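Local coordinates for protein exopolyphosphatase (Cytophaga hutchinsonii, PDB 3MDQ) that probably hydrolyses inorganic polyphosphate from the chain end, releasing orthophosphate, at residues S133-F145 and M272-L284. Sequence-based numbering, arbitrary orientation.
Sequences SLAMDIGGGSVEF and MVVVAICLIEHVL. With SO4 (sulfate ion), chain D.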
loop_
_atom_site.group_PDB
_atom_site.type_symbol
_atom_site.label_atom_id
_atom_site.label_comp_id
_atom_site.label_asym_id
_atom_site.label_seq_id
_atom_site.Cartn_x
_atom_site.Cartn_y
_atom_site.Cartn_z
ATOM N N SER A 133 -15.108 10.480 -2.048
ATOM C CA SER A 133 -14.042 10.140 -1.138
ATOM C C SER A 133 -12.712 10.135 -1.884
ATOM O O SER A 133 -12.644 9.717 -3.043
ATOM C CB SER A 133 -14.297 8.752 -0.544
ATOM O OG SER A 133 -15.635 8.717 0.029
ATOM N N LEU A 134 -11.650 10.546 -1.178
ATOM C CA LEU A 134 -10.296 10.420 -1.688
ATOM C C LEU A 134 -9.659 9.260 -0.947
ATOM O O LEU A 134 -9.537 9.282 0.305
ATOM C CB LEU A 134 -9.505 11.713 -1.483
ATOM C CG LEU A 134 -8.019 11.654 -1.834
ATOM C CD1 LEU A 134 -7.783 11.372 -3.336
ATOM C CD2 LEU A 134 -7.285 12.960 -1.374
ATOM N N ALA A 135 -9.237 8.234 -1.689
ATOM C CA ALA A 135 -8.478 7.137 -1.119
ATOM C C ALA A 135 -7.027 7.250 -1.508
ATOM O O ALA A 135 -6.724 7.625 -2.639
ATOM C CB ALA A 135 -9.058 5.760 -1.600
HETATM N N MSE A 136 -6.142 6.908 -0.561
HETATM C CA MSE A 136 -4.703 6.962 -0.799
HETATM C C MSE A 136 -3.993 5.706 -0.290
HETATM O O MSE A 136 -4.242 5.244 0.831
HETATM C CB MSE A 136 -4.099 8.237 -0.209
HETATM C CG MSE A 136 -4.186 8.373 1.215
HETATM SE SE MSE A 136 -3.290 10.099 1.774
HETATM C CE MSE A 136 -1.541 9.856 1.408
ATOM N N ASP A 137 -3.166 5.115 -1.147
ATOM C CA ASP A 137 -2.396 3.921 -0.834
ATOM C C ASP A 137 -0.927 4.284 -0.877
ATOM O O ASP A 137 -0.423 4.638 -1.931
ATOM C CB ASP A 137 -2.704 2.791 -1.803
ATOM C CG ASP A 137 -1.974 1.507 -1.429
ATOM O OD1 ASP A 137 -0.720 1.507 -1.386
ATOM O OD2 ASP A 137 -2.671 0.505 -1.136
ATOM N N ILE A 138 -0.271 4.289 0.277
ATOM C CA ILE A 138 1.164 4.586 0.365
ATOM C C ILE A 138 1.969 3.313 0.450
ATOM O O ILE A 138 1.756 2.480 1.361
ATOM C CB ILE A 138 1.501 5.411 1.607
ATOM C CG1 ILE A 138 0.758 6.742 1.562
ATOM C CG2 ILE A 138 3.011 5.653 1.650
ATOM C CD1 ILE A 138 0.934 7.545 2.870
ATOM N N GLY A 139 2.828 3.116 -0.526
ATOM C CA GLY A 139 3.719 1.971 -0.539
ATOM C C GLY A 139 5.167 2.426 -0.520
ATOM O O GLY A 139 5.437 3.615 -0.401
ATOM N N GLY A 140 6.115 1.491 -0.648
ATOM C CA GLY A 140 7.504 1.859 -0.757
ATOM C C GLY A 140 7.925 2.477 -2.049
ATOM O O GLY A 140 8.895 3.224 -2.099
ATOM N N GLY A 141 7.213 2.182 -3.142
ATOM C CA GLY A 141 7.584 2.656 -4.446
ATOM C C GLY A 141 6.674 3.701 -5.033
ATOM O O GLY A 141 7.142 4.669 -5.620
ATOM N N SER A 142 5.366 3.511 -4.862
ATOM C CA SER A 142 4.407 4.499 -5.375
ATOM C C SER A 142 3.294 4.804 -4.389
ATOM O O SER A 142 3.140 4.134 -3.384
ATOM C CB SER A 142 3.813 3.998 -6.691
ATOM O OG SER A 142 2.961 2.889 -6.472
ATOM N N VAL A 143 2.585 5.908 -4.680
ATOM C CA VAL A 143 1.402 6.287 -3.952
ATOM C C VAL A 143 0.274 6.499 -4.976
ATOM O O VAL A 143 0.425 7.238 -5.961
ATOM C CB VAL A 143 1.611 7.579 -3.146
ATOM C CG1 VAL A 143 0.326 7.977 -2.385
ATOM C CG2 VAL A 143 2.844 7.429 -2.154
ATOM N N GLU A 144 -0.832 5.800 -4.758
ATOM C CA GLU A 144 -2.010 5.916 -5.622
ATOM C C GLU A 144 -3.087 6.738 -4.909
ATOM O O GLU A 144 -3.321 6.539 -3.719
ATOM C CB GLU A 144 -2.595 4.556 -5.987
ATOM C CG GLU A 144 -1.806 3.748 -7.008
ATOM C CD GLU A 144 -0.490 3.278 -6.492
ATOM O OE1 GLU A 144 -0.468 2.540 -5.503
ATOM O OE2 GLU A 144 0.554 3.647 -7.101
ATOM N N PHE A 145 -3.713 7.622 -5.664
ATOM C CA PHE A 145 -4.818 8.416 -5.203
ATOM C C PHE A 145 -6.008 8.158 -6.098
ATOM O O PHE A 145 -5.855 8.116 -7.341
ATOM C CB PHE A 145 -4.490 9.885 -5.268
ATOM C CG PHE A 145 -3.408 10.331 -4.317
ATOM C CD1 PHE A 145 -3.702 10.629 -3.016
ATOM C CD2 PHE A 145 -2.111 10.478 -4.764
ATOM C CE1 PHE A 145 -2.707 11.035 -2.149
ATOM C CE2 PHE A 145 -1.131 10.910 -3.907
ATOM C CZ PHE A 145 -1.421 11.199 -2.616
HETATM N N MSE A 272 10.623 4.463 6.440
HETATM C CA MSE A 272 9.906 5.435 5.613
HETATM C C MSE A 272 8.684 6.093 6.267
HETATM O O MSE A 272 8.114 7.030 5.689
HETATM C CB MSE A 272 9.454 4.769 4.318
HETATM C CG MSE A 272 8.516 3.639 4.527
HETATM SE SE MSE A 272 7.735 3.237 2.809
HETATM C CE MSE A 272 6.055 4.239 3.022
ATOM N N VAL A 273 8.275 5.633 7.452
ATOM C CA VAL A 273 6.994 6.065 8.023
ATOM C C VAL A 273 6.913 7.556 8.317
ATOM O O VAL A 273 5.818 8.112 8.256
ATOM C CB VAL A 273 6.581 5.182 9.224
ATOM C CG1 VAL A 273 7.403 5.501 10.457
ATOM C CG2 VAL A 273 5.075 5.291 9.483
ATOM N N VAL A 274 8.050 8.188 8.619
ATOM C CA VAL A 274 8.007 9.634 8.898
ATOM C C VAL A 274 7.712 10.460 7.606
ATOM O O VAL A 274 6.843 11.353 7.595
ATOM C CB VAL A 274 9.266 10.121 9.586
ATOM C CG1 VAL A 274 9.072 11.635 9.960
ATOM C CG2 VAL A 274 9.555 9.271 10.866
ATOM N N VAL A 275 8.372 10.138 6.494
ATOM C CA VAL A 275 8.019 10.805 5.251
ATOM C C VAL A 275 6.602 10.483 4.803
ATOM O O VAL A 275 5.902 11.331 4.252
ATOM C CB VAL A 275 9.074 10.558 4.121
ATOM C CG1 VAL A 275 10.428 11.184 4.529
ATOM C CG2 VAL A 275 9.255 9.084 3.779
ATOM N N ALA A 276 6.143 9.260 5.088
ATOM C CA ALA A 276 4.783 8.895 4.801
ATOM C C ALA A 276 3.796 9.753 5.582
ATOM O O ALA A 276 2.801 10.236 5.007
ATOM C CB ALA A 276 4.578 7.377 5.065
ATOM N N ILE A 277 4.031 9.928 6.891
ATOM C CA ILE A 277 3.116 10.765 7.699
ATOM C C ILE A 277 3.148 12.228 7.249
ATOM O O ILE A 277 2.127 12.913 7.316
ATOM C CB ILE A 277 3.274 10.603 9.262
ATOM C CG1 ILE A 277 1.887 10.291 9.890
ATOM C CG2 ILE A 277 3.693 11.910 9.890
ATOM C CD1 ILE A 277 1.883 9.594 11.153
ATOM N N CYS A 278 4.294 12.723 6.777
ATOM C CA CYS A 278 4.370 14.069 6.208
ATOM C C CYS A 278 3.493 14.164 4.965
ATOM O O CYS A 278 2.843 15.167 4.757
ATOM C CB CYS A 278 5.807 14.434 5.838
ATOM S SG CYS A 278 6.795 14.761 7.317
ATOM N N LEU A 279 3.516 13.149 4.120
ATOM C CA LEU A 279 2.642 13.130 2.918
ATOM C C LEU A 279 1.176 13.119 3.305
ATOM O O LEU A 279 0.371 13.830 2.710
ATOM C CB LEU A 279 2.964 11.929 2.017
ATOM C CG LEU A 279 2.141 11.775 0.754
ATOM C CD1 LEU A 279 2.245 13.051 -0.094
ATOM C CD2 LEU A 279 2.579 10.534 -0.024
ATOM N N ILE A 280 0.817 12.338 4.307
ATOM C CA ILE A 280 -0.582 12.290 4.759
ATOM C C ILE A 280 -1.021 13.673 5.273
ATOM O O ILE A 280 -2.113 14.159 4.911
ATOM C CB ILE A 280 -0.807 11.217 5.860
ATOM C CG1 ILE A 280 -0.481 9.824 5.341
ATOM C CG2 ILE A 280 -2.295 11.247 6.326
ATOM C CD1 ILE A 280 -0.371 8.737 6.481
ATOM N N GLU A 281 -0.175 14.307 6.078
ATOM C CA GLU A 281 -0.468 15.641 6.579
ATOM C C GLU A 281 -0.675 16.579 5.383
ATOM O O GLU A 281 -1.665 17.317 5.341
ATOM C CB GLU A 281 0.633 16.127 7.526
ATOM C CG GLU A 281 0.491 17.562 7.989
ATOM C CD GLU A 281 -0.555 17.786 9.032
ATOM O OE1 GLU A 281 -1.243 16.843 9.441
ATOM O OE2 GLU A 281 -0.688 18.953 9.456
ATOM N N HIS A 282 0.227 16.514 4.399
ATOM C CA HIS A 282 0.133 17.371 3.228
ATOM C C HIS A 282 -1.215 17.214 2.555
ATOM O O HIS A 282 -1.878 18.201 2.214
ATOM C CB HIS A 282 1.249 17.010 2.258
ATOM C CG HIS A 282 1.424 17.995 1.157
ATOM N ND1 HIS A 282 2.347 19.006 1.228
ATOM C CD2 HIS A 282 0.808 18.119 -0.039
ATOM C CE1 HIS A 282 2.267 19.745 0.131
ATOM N NE2 HIS A 282 1.333 19.242 -0.648
ATOM N N VAL A 283 -1.635 15.965 2.368
ATOM C CA VAL A 283 -2.934 15.676 1.717
ATOM C C VAL A 283 -4.125 16.136 2.568
ATOM O O VAL A 283 -5.084 16.710 2.060
ATOM C CB VAL A 283 -3.036 14.177 1.339
ATOM C CG1 VAL A 283 -4.451 13.849 0.761
ATOM C CG2 VAL A 283 -1.941 13.825 0.331
ATOM N N LEU A 284 -4.037 15.937 3.874
ATOM C CA LEU A 284 -5.067 16.423 4.801
ATOM C C LEU A 284 -5.334 17.892 4.701
ATOM O O LEU A 284 -6.505 18.324 4.817
ATOM C CB LEU A 284 -4.689 16.147 6.258
ATOM C CG LEU A 284 -5.132 14.832 6.793
ATOM C CD1 LEU A 284 -4.542 14.703 8.200
ATOM C CD2 LEU A 284 -6.698 14.743 6.835
HETATM S S SO4 D . 4.303 -0.430 -3.250
HETATM O O1 SO4 D . 4.654 0.961 -3.621
HETATM O O2 SO4 D . 5.001 -0.844 -1.991
HETATM O O3 SO4 D . 2.845 -0.501 -3.056
HETATM O O4 SO4 D . 4.651 -1.128 -4.477
#
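Ile138 lies against helix residues Met272, Ala276 and Ile280, and its two branches divide the work. From CB, the CG2 methyl, anti to the backbone N, lies 4.1 Å from Ala276 CB and also touches CE of Met272 in the modelled one of its two conformers. The other branch runs through CG1, placed beside the backbone N (chi1 -61°), and extends to CD1; Ile138 CD1 lies 3.6 Å from Ile280 CG1 and also comes near the Ala276 carbonyl oxygen. Putting an alanine here removes both branches and would probably open a gap over Ala276 and Ile280. Selenomethionine Met136, bent at chi3, slides past Val283 in the opposite direction, Met136 SE 4.1 Å from Val283 CG1, while its CE turns to Leu279 and Ile280. Val283 splits likewise: its CG1 packs on Leu134 CD2, and Val283 CG2 lies obliquely 3.8 Å from Phe145 CE1. Val143 CG2 meets Leu279 CD2 tip to tip at 3.8 Å.

No hydrogen bond crosses this apolar interface; the polar grip is at the Gly139-Ser142 turn, where the backbone N of Gly140 binds sulfate O2, and those of Gly141 and Ser142 bind O1, the last nearly straight at 170°. Thr13 OG1 also hydrogen-bonds this ion, probably from the crystallisation liquor; the site is consistent with a phosphate-binding hairpin of the actin-like ATPase fold. Strand 133-138, between 143-148 and 206-210 in its sheet, runs nearly antiparallel to helix 272-284 (164°); helix 111-125 packs on Ala135 and Glu144, which do not touch helix 272-284, and helix 241-253 meets Leu284, which points away from the strand.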